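Bifunctional endomannanase/endoglucanase (Caldanaerobius polysaccharolyticus, PDB 3W0K) probably cleaves internal linkages of mannan and cellulose-type glucan chains, as a glycoside hydrolase of family 5 built on a beta/alpha barrel. Local coordinates at residues K230-K234 and D235-E239; V300-R304 and P305-Y309; R319-L322 and D323-E327. All coordinates share one frame; numbering follows the deposited sequence.

Interaction 1 (K230-K234 and D235-E239); sequences KVWNK and DTLRE
Two first torsions bring Asn233 and Thr236 together. In Asn233 a chi1 of 50° wedges CG between the backbone N and the carbonyl carbon, which presents OD1 to the start of the helix; in Thr236 a chi1 of -49° lays OG1 beside its own backbone N, with CG2 opposite that N. The bonds are reciprocal. Thr236 N donates to Asn233 OD1 at 3.0 Å, the donor tilted 22° from the amide carbonyl plane, and Asn233 N returns a weak bond to Thr236 OG1 at 3.3 Å. The same hydroxyl donates a hydrogen bond to Val231 O over 2.6 Å, in the carbonyl plane and on a lone pair, so this buried oxygen both donates and accepts. Thr236 CG2 lies over a face of Trp232, 3.7 Å from the centroid of the six-membered ring, a CH-pi contact. At the edge of that ring, Leu237 CD2 stands 4.0 Å from Trp232 CZ3. Outside the two segments, Asp224 holds Asn233 ND2, while Leu280 of helix 267-284 packs on Leu237. The exchanged bonds define a capping box, with Asn233 as N-cap, that starts helix 234-249 directly after hairpin strand 230-232, between the sixth and seventh strands of the beta/alpha barrel.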
loop_
_atom_site.group_PDB
_atom_site.type_symbol
_atom_site.label_atom_id
_atom_site.label_comp_id
_atom_site.label_asym_id
_atom_site.label_seq_id
_atom_site.Cartn_x
_atom_site.Cartn_y
_atom_site.Cartn_z
ATOM N N LYS A 230 6.206 -17.416 -18.675
ATOM C CA LYS A 230 7.430 -17.026 -17.985
ATOM C C LYS A 230 7.613 -17.824 -16.697
ATOM O O LYS A 230 6.652 -18.083 -15.975
ATOM C CB LYS A 230 7.405 -15.526 -17.674
ATOM C CG LYS A 230 8.603 -15.028 -16.876
ATOM C CD LYS A 230 8.524 -13.529 -16.624
ATOM C CE LYS A 230 8.779 -12.730 -17.890
ATOM N NZ LYS A 230 10.164 -12.943 -18.404
ATOM N N VAL A 231 8.853 -18.223 -16.431
ATOM C CA VAL A 231 9.191 -18.988 -15.232
ATOM C C VAL A 231 9.535 -18.037 -14.088
ATOM O O VAL A 231 10.420 -17.191 -14.221
ATOM C CB VAL A 231 10.390 -19.931 -15.495
ATOM C CG1 VAL A 231 10.763 -20.685 -14.227
ATOM C CG2 VAL A 231 10.052 -20.904 -16.611
ATOM N N TRP A 232 8.830 -18.175 -12.968
ATOM C CA TRP A 232 9.064 -17.318 -11.812
ATOM C C TRP A 232 9.876 -17.952 -10.689
ATOM O O TRP A 232 9.524 -19.005 -10.161
ATOM C CB TRP A 232 7.741 -16.782 -11.255
ATOM C CG TRP A 232 7.151 -15.688 -12.089
ATOM C CD1 TRP A 232 6.371 -15.833 -13.199
ATOM C CD2 TRP A 232 7.310 -14.277 -11.891
ATOM N NE1 TRP A 232 6.035 -14.601 -13.708
ATOM C CE2 TRP A 232 6.598 -13.628 -12.926
ATOM C CE3 TRP A 232 7.987 -13.498 -10.942
ATOM C CZ2 TRP A 232 6.545 -12.234 -13.040
ATOM C CZ3 TRP A 232 7.935 -12.112 -11.056
ATOM C CH2 TRP A 232 7.217 -11.496 -12.099
ATOM N N ASN A 233 10.967 -17.282 -10.345
ATOM C CA ASN A 233 11.870 -17.693 -9.274
ATOM C C ASN A 233 12.554 -16.431 -8.755
ATOM O O ASN A 233 12.194 -15.323 -9.163
ATOM C CB ASN A 233 12.896 -18.726 -9.772
ATOM C CG ASN A 233 13.599 -18.298 -11.047
ATOM O OD1 ASN A 233 14.044 -17.159 -11.179
ATOM N ND2 ASN A 233 13.720 -19.226 -11.991
ATOM N N LYS A 234 13.538 -16.580 -7.872
ATOM C CA LYS A 234 14.220 -15.412 -7.320
ATOM C C LYS A 234 14.888 -14.546 -8.392
ATOM O O LYS A 234 14.881 -13.318 -8.292
ATOM C CB LYS A 234 15.232 -15.822 -6.250
ATOM C CG LYS A 234 15.710 -14.659 -5.391
ATOM C CD LYS A 234 16.589 -15.134 -4.249
ATOM C CE LYS A 234 17.064 -13.966 -3.406
ATOM N NZ LYS A 234 17.890 -14.416 -2.254
ATOM N N ASP A 235 15.445 -15.181 -9.422
ATOM C CA ASP A 235 16.091 -14.446 -10.508
ATOM C C ASP A 235 15.069 -13.606 -11.269
ATOM O O ASP A 235 15.366 -12.486 -11.689
ATOM C CB ASP A 235 16.798 -15.403 -11.478
ATOM C CG ASP A 235 18.114 -15.935 -10.930
ATOM O OD1 ASP A 235 18.671 -15.336 -9.987
ATOM O OD2 ASP A 235 18.607 -16.953 -11.465
ATOM N N THR A 236 13.870 -14.158 -11.444
ATOM C CA THR A 236 12.793 -13.460 -12.143
ATOM C C THR A 236 12.345 -12.263 -11.310
ATOM O O THR A 236 12.015 -11.207 -11.852
ATOM C CB THR A 236 11.590 -14.384 -12.394
ATOM O OG1 THR A 236 12.047 -15.616 -12.966
ATOM C CG2 THR A 236 10.614 -13.734 -13.364
ATOM N N LEU A 237 12.339 -12.430 -9.989
ATOM C CA LEU A 237 11.957 -11.341 -9.095
ATOM C C LEU A 237 12.982 -10.213 -9.186
ATOM O O LEU A 237 12.625 -9.036 -9.113
ATOM C CB LEU A 237 11.821 -11.837 -7.653
ATOM C CG LEU A 237 10.542 -12.619 -7.349
ATOM C CD1 LEU A 237 10.672 -13.354 -6.024
ATOM C CD2 LEU A 237 9.351 -11.662 -7.322
ATOM N N ARG A 238 14.254 -10.569 -9.364
ATOM C CA ARG A 238 15.304 -9.564 -9.498
ATOM C C ARG A 238 15.078 -8.772 -10.785
ATOM O O ARG A 238 15.261 -7.556 -10.813
ATOM C CB ARG A 238 16.691 -10.217 -9.525
ATOM C CG ARG A 238 17.127 -10.822 -8.201
ATOM C CD ARG A 238 18.537 -11.396 -8.309
ATOM N NE ARG A 238 18.996 -11.985 -7.054
ATOM C CZ ARG A 238 19.540 -11.301 -6.052
ATOM N NH1 ARG A 238 19.698 -9.987 -6.139
ATOM N NH2 ARG A 238 19.934 -11.936 -4.958
ATOM N N GLU A 239 14.685 -9.472 -11.849
ATOM C CA GLU A 239 14.410 -8.825 -13.131
ATOM C C GLU A 239 13.240 -7.859 -12.963
ATOM O O GLU A 239 13.281 -6.728 -13.446
ATOM C CB GLU A 239 14.066 -9.860 -14.201
ATOM C CG GLU A 239 15.236 -10.731 -14.634
ATOM C CD GLU A 239 14.858 -11.710 -15.732
ATOM O OE1 GLU A 239 14.182 -11.292 -16.700
ATOM O OE2 GLU A 239 15.240 -12.897 -15.629
#

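Interaction 2 (V300-R304 and P305-Y309); sequences VEHGR and PGAKY
Tyr309 folds back over Glu301, His302 and Gly303, across a loop that reverses through a type II beta turn from Arg304 to Ala307; the turn bond, Ala307 N to Arg304 O, is 3.2 Å long. From Tyr309 CB, a chi1 of -45° sends the ring toward the Glu301 backbone. CG passes beside the Glu301 side chain, and CD1 lies near Glu301 N and CA. The ring as a whole presents a face to Glu301 CA, which sits 3.6 Å from the centroid and 14° off the ring normal, a CH-pi contact. CE1 belongs to the edge turned to His302: the Tyr309 edge meets the His302 face in a T-shaped pair, centroids 5.2 Å apart and planes at 82°. The tip, OH, also stands above this imidazole face, offset toward its rim. On the opposite face of His302, Arg304 NH2 lies over the ring centre, so the imidazole is sandwiched between the phenol and the guanidinium; Arg304 itself is directed by bonds from NH1 to Phe262 O and from NE to Asn267 OD1. Ala307 CB adds an oblique contact with His302 NE2 at 3.5 Å. Tyr309 OH accepts from Gly303 N at 2.8 Å. One water finishes the closure of the loop, donating to Arg304 O at 2.8 Å and bonded to Tyr309 OH at 2.7 Å.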
loop_
_atom_site.group_PDB
_atom_site.type_symbol
_atom_site.label_atom_id
_atom_site.label_comp_id
_atom_site.label_asym_id
_atom_site.label_seq_id
_atom_site.Cartn_x
_atom_site.Cartn_y
_atom_site.Cartn_z
ATOM N N VAL A 300 -2.027 -13.183 11.414
ATOM C CA VAL A 300 -2.914 -13.727 12.437
ATOM C C VAL A 300 -3.988 -14.616 11.827
ATOM O O VAL A 300 -4.914 -14.122 11.186
ATOM C CB VAL A 300 -3.593 -12.605 13.260
ATOM C CG1 VAL A 300 -4.428 -13.210 14.389
ATOM C CG2 VAL A 300 -2.543 -11.663 13.825
ATOM N N GLU A 301 -3.837 -15.927 12.013
ATOM C CA GLU A 301 -4.791 -16.915 11.505
ATOM C C GLU A 301 -5.250 -16.614 10.078
ATOM O O GLU A 301 -6.450 -16.548 9.805
ATOM C CB GLU A 301 -6.006 -16.996 12.437
ATOM C CG GLU A 301 -5.669 -17.426 13.856
ATOM C CD GLU A 301 -6.892 -17.498 14.751
ATOM O OE1 GLU A 301 -7.239 -16.473 15.374
ATOM O OE2 GLU A 301 -7.503 -18.584 14.834
ATOM N N HIS A 302 -4.295 -16.435 9.168
ATOM C CA HIS A 302 -4.634 -16.118 7.785
ATOM C C HIS A 302 -5.499 -17.182 7.109
ATOM O O HIS A 302 -6.386 -16.848 6.326
ATOM C CB HIS A 302 -3.378 -15.803 6.966
ATOM C CG HIS A 302 -2.324 -16.861 7.036
ATOM N ND1 HIS A 302 -1.182 -16.724 7.796
ATOM C CD2 HIS A 302 -2.236 -18.071 6.436
ATOM C CE1 HIS A 302 -0.438 -17.807 7.663
ATOM N NE2 HIS A 302 -1.055 -18.640 6.843
ATOM N N GLY A 303 -5.230 -18.455 7.402
ATOM C CA GLY A 303 -6.038 -19.524 6.836
ATOM C C GLY A 303 -5.460 -20.431 5.766
ATOM O O GLY A 303 -6.153 -21.345 5.320
ATOM N N ARG A 304 -4.217 -20.212 5.347
ATOM C CA ARG A 304 -3.624 -21.069 4.319
ATOM C C ARG A 304 -3.516 -22.518 4.773
ATOM O O ARG A 304 -3.168 -22.797 5.922
ATOM C CB ARG A 304 -2.237 -20.574 3.909
ATOM C CG ARG A 304 -2.256 -19.463 2.884
ATOM C CD ARG A 304 -0.853 -19.156 2.388
ATOM N NE ARG A 304 -0.066 -18.438 3.383
ATOM C CZ ARG A 304 -0.159 -17.127 3.590
ATOM N NH1 ARG A 304 -1.000 -16.404 2.862
ATOM N NH2 ARG A 304 0.567 -16.544 4.536
ATOM N N PRO A 305 -3.849 -23.461 3.881
ATOM C CA PRO A 305 -3.762 -24.876 4.253
ATOM C C PRO A 305 -2.340 -25.275 4.638
ATOM O O PRO A 305 -1.371 -24.925 3.953
ATOM C CB PRO A 305 -4.256 -25.596 2.994
ATOM C CG PRO A 305 -4.008 -24.614 1.890
ATOM C CD PRO A 305 -4.380 -23.303 2.518
ATOM N N GLY A 306 -2.221 -25.947 5.780
ATOM C CA GLY A 306 -0.922 -26.384 6.257
ATOM C C GLY A 306 -0.310 -25.486 7.316
ATOM O O GLY A 306 0.616 -25.894 8.012
ATOM N N ALA A 307 -0.814 -24.261 7.437
ATOM C CA ALA A 307 -0.295 -23.321 8.423
ATOM C C ALA A 307 -0.704 -23.681 9.850
ATOM O O ALA A 307 -1.750 -24.295 10.075
ATOM C CB ALA A 307 -0.750 -21.905 8.089
ATOM N N LYS A 308 0.145 -23.300 10.800
ATOM C CA LYS A 308 -0.090 -23.534 12.222
ATOM C C LYS A 308 0.063 -22.191 12.928
ATOM O O LYS A 308 0.904 -21.376 12.545
ATOM C CB LYS A 308 0.916 -24.536 12.773
ATOM N N TYR A 309 -0.760 -21.955 13.945
ATOM C CA TYR A 309 -0.712 -20.692 14.676
ATOM C C TYR A 309 -0.521 -20.918 16.166
ATOM O O TYR A 309 -0.997 -21.911 16.720
ATOM C CB TYR A 309 -1.995 -19.889 14.433
ATOM C CG TYR A 309 -2.413 -19.871 12.980
ATOM C CD1 TYR A 309 -1.771 -19.045 12.057
ATOM C CD2 TYR A 309 -3.413 -20.725 12.515
ATOM C CE1 TYR A 309 -2.108 -19.075 10.708
ATOM C CE2 TYR A 309 -3.758 -20.766 11.171
ATOM C CZ TYR A 309 -3.101 -19.941 10.272
ATOM O OH TYR A 309 -3.419 -19.999 8.938
HETATM O O HOH W 1 -4.598 -22.314 8.242
#

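Interaction 3 (R319-L322 and D323-E327); sequences RELL and DLLVE
Arg319 and Asp323, one helical turn apart, form the polar side of this contact, while Leu321, Leu322 and Leu325 form its buried side. The backbone frame is regular: Asp323 N to Arg319 O, at 2.8 Å, and Leu325 N to Leu321 O, at 2.9 Å, are both i to i+4 bonds of helix 319-327. On the buried side the leucines touch one another only lightly, with Leu321 CD1 at 4.5 Å from Leu325 CG; toward the margin of this face, Leu322 CD1 reaches the partly exposed Val326 at CG2, 4.3 Å away. They are also covered by the rest of the fold: Leu321 lies on Phe274 of helix 267-284, Leu321 and Leu325 share Ile299, and Leu322 rests on Phe36.

The other side is more open to solvent and carries charge, Asp323 being exposed and Arg319 partly so, and one directional bond holds it. A bend at chi2 of 59° in Arg319 turns the chain along the helix, and NE donates to Asp323 OD1 at 3.1 Å. The carboxylate oxygen lies close to the guanidinium plane, at its edge, whereas NE meets it on the syn side but 29° out of the carboxylate plane. This is a single-atom salt bridge, since Arg319 NH2 stays 4.1 Å from Asp323 OD1; the 79° between the two planes agrees. Elsewhere the Arg319 guanidinium makes a cation-pi contact with Tyr312, and NH1 has a long, weak ion pair with Glu310. Replacing Arg319 with a methionine would probably leave Asp323 OD1 without its charged mate and Tyr312 without its cation. With one N-H used, the pair is likely to contribute modestly, linking successive turns at the surface and tying this C-terminal helix through Arg319 to the hairpin that precedes it.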
loop_
_atom_site.group_PDB
_atom_site.type_symbol
_atom_site.label_atom_id
_atom_site.label_comp_id
_atom_site.label_asym_id
_atom_site.label_seq_id
_atom_site.Cartn_x
_atom_site.Cartn_y
_atom_site.Cartn_z
ATOM N N ARG A 319 3.980 -18.006 13.483
ATOM C CA ARG A 319 5.313 -17.674 13.977
ATOM C C ARG A 319 6.406 -17.716 12.916
ATOM O O ARG A 319 7.322 -16.892 12.936
ATOM C CB ARG A 319 5.692 -18.568 15.164
ATOM C CG ARG A 319 6.930 -18.094 15.920
ATOM C CD ARG A 319 6.730 -16.687 16.475
ATOM N NE ARG A 319 7.938 -16.153 17.101
ATOM C CZ ARG A 319 8.167 -16.152 18.411
ATOM N NH1 ARG A 319 7.272 -16.659 19.247
ATOM N NH2 ARG A 319 9.293 -15.635 18.885
ATOM N N GLU A 320 6.316 -18.673 11.997
ATOM C CA GLU A 320 7.312 -18.788 10.938
ATOM C C GLU A 320 7.325 -17.529 10.075
ATOM O O GLU A 320 8.391 -16.984 9.774
ATOM C CB GLU A 320 7.045 -20.023 10.073
ATOM C CG GLU A 320 8.082 -20.234 8.980
ATOM C CD GLU A 320 7.853 -21.498 8.167
ATOM O OE1 GLU A 320 6.687 -21.926 8.010
ATOM O OE2 GLU A 320 8.852 -22.058 7.670
ATOM N N LEU A 321 6.139 -17.059 9.695
ATOM C CA LEU A 321 6.027 -15.855 8.879
ATOM C C LEU A 321 6.476 -14.621 9.664
ATOM O O LEU A 321 7.212 -13.781 9.139
ATOM C CB LEU A 321 4.596 -15.679 8.369
ATOM C CG LEU A 321 4.338 -14.484 7.444
ATOM C CD1 LEU A 321 5.352 -14.447 6.302
ATOM C CD2 LEU A 321 2.918 -14.556 6.912
ATOM N N LEU A 322 6.035 -14.512 10.914
ATOM C CA LEU A 322 6.432 -13.386 11.755
ATOM C C LEU A 322 7.958 -13.336 11.859
ATOM O O LEU A 322 8.561 -12.272 11.724
ATOM C CB LEU A 322 5.811 -13.503 13.153
ATOM C CG LEU A 322 6.269 -12.463 14.184
ATOM C CD1 LEU A 322 5.934 -11.052 13.720
ATOM C CD2 LEU A 322 5.621 -12.752 15.525
ATOM N N ASP A 323 8.580 -14.497 12.064
ATOM C CA ASP A 323 10.035 -14.571 12.167
ATOM C C ASP A 323 10.709 -14.103 10.883
ATOM O O ASP A 323 11.730 -13.417 10.931
ATOM C CB ASP A 323 10.490 -15.989 12.533
ATOM C CG ASP A 323 10.240 -16.328 13.999
ATOM O OD1 ASP A 323 9.844 -15.436 14.782
ATOM O OD2 ASP A 323 10.446 -17.501 14.371
ATOM N N LEU A 324 10.130 -14.461 9.739
ATOM C CA LEU A 324 10.672 -14.040 8.448
ATOM C C LEU A 324 10.572 -12.523 8.299
ATOM O O LEU A 324 11.485 -11.882 7.785
ATOM C CB LEU A 324 9.926 -14.721 7.300
ATOM C CG LEU A 324 10.289 -16.179 7.025
ATOM C CD1 LEU A 324 9.376 -16.744 5.951
ATOM C CD2 LEU A 324 11.750 -16.267 6.600
ATOM N N LEU A 325 9.463 -11.953 8.763
ATOM C CA LEU A 325 9.265 -10.508 8.683
ATOM C C LEU A 325 10.292 -9.769 9.539
ATOM O O LEU A 325 10.805 -8.725 9.145
ATOM C CB LEU A 325 7.850 -10.132 9.127
ATOM C CG LEU A 325 6.711 -10.617 8.227
ATOM C CD1 LEU A 325 5.375 -10.281 8.870
ATOM C CD2 LEU A 325 6.811 -9.977 6.849
ATOM N N VAL A 326 10.607 -10.333 10.700
ATOM C CA VAL A 326 11.572 -9.725 11.612
ATOM C C VAL A 326 13.016 -9.919 11.145
ATOM O O VAL A 326 13.814 -8.981 11.166
ATOM C CB VAL A 326 11.411 -10.297 13.046
ATOM C CG1 VAL A 326 12.520 -9.787 13.960
ATOM C CG2 VAL A 326 10.052 -9.916 13.606
ATOM N N GLU A 327 13.332 -11.132 10.702
ATOM C CA GLU A 327 14.675 -11.481 10.247
ATOM C C GLU A 327 15.176 -10.674 9.052
ATOM O O GLU A 327 16.376 -10.420 8.928
ATOM C CB GLU A 327 14.737 -12.985 9.942
ATOM C CG GLU A 327 16.006 -13.476 9.231
ATOM C CD GLU A 327 17.288 -13.282 10.039
ATOM O OE1 GLU A 327 17.229 -13.232 11.289
ATOM O OE2 GLU A 327 18.366 -13.191 9.413
#

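In the fold
The three contacts follow one another along the chain and all lie on the periphery, with centres 20 to 23 Å from the centre of the chain. Interactions 2 and 3 are neighbours: their centres are about 14 Å apart, and Arg304 NH2 packs against Leu321 CD2 at 3.9 Å. Interaction 1 stands apart: its centre lies about 26 Å from that of interaction 2 and about 23 Å from that of interaction 3, with nearest atoms about 15 and 11 Å away. Helix 267-284 is common to all three: Leu237 packs on Leu280, whereas Arg304 and Leu321 both meet Phe274. The geometry therefore assigns the contacts to the outer layer around the barrel, as peripheral packing.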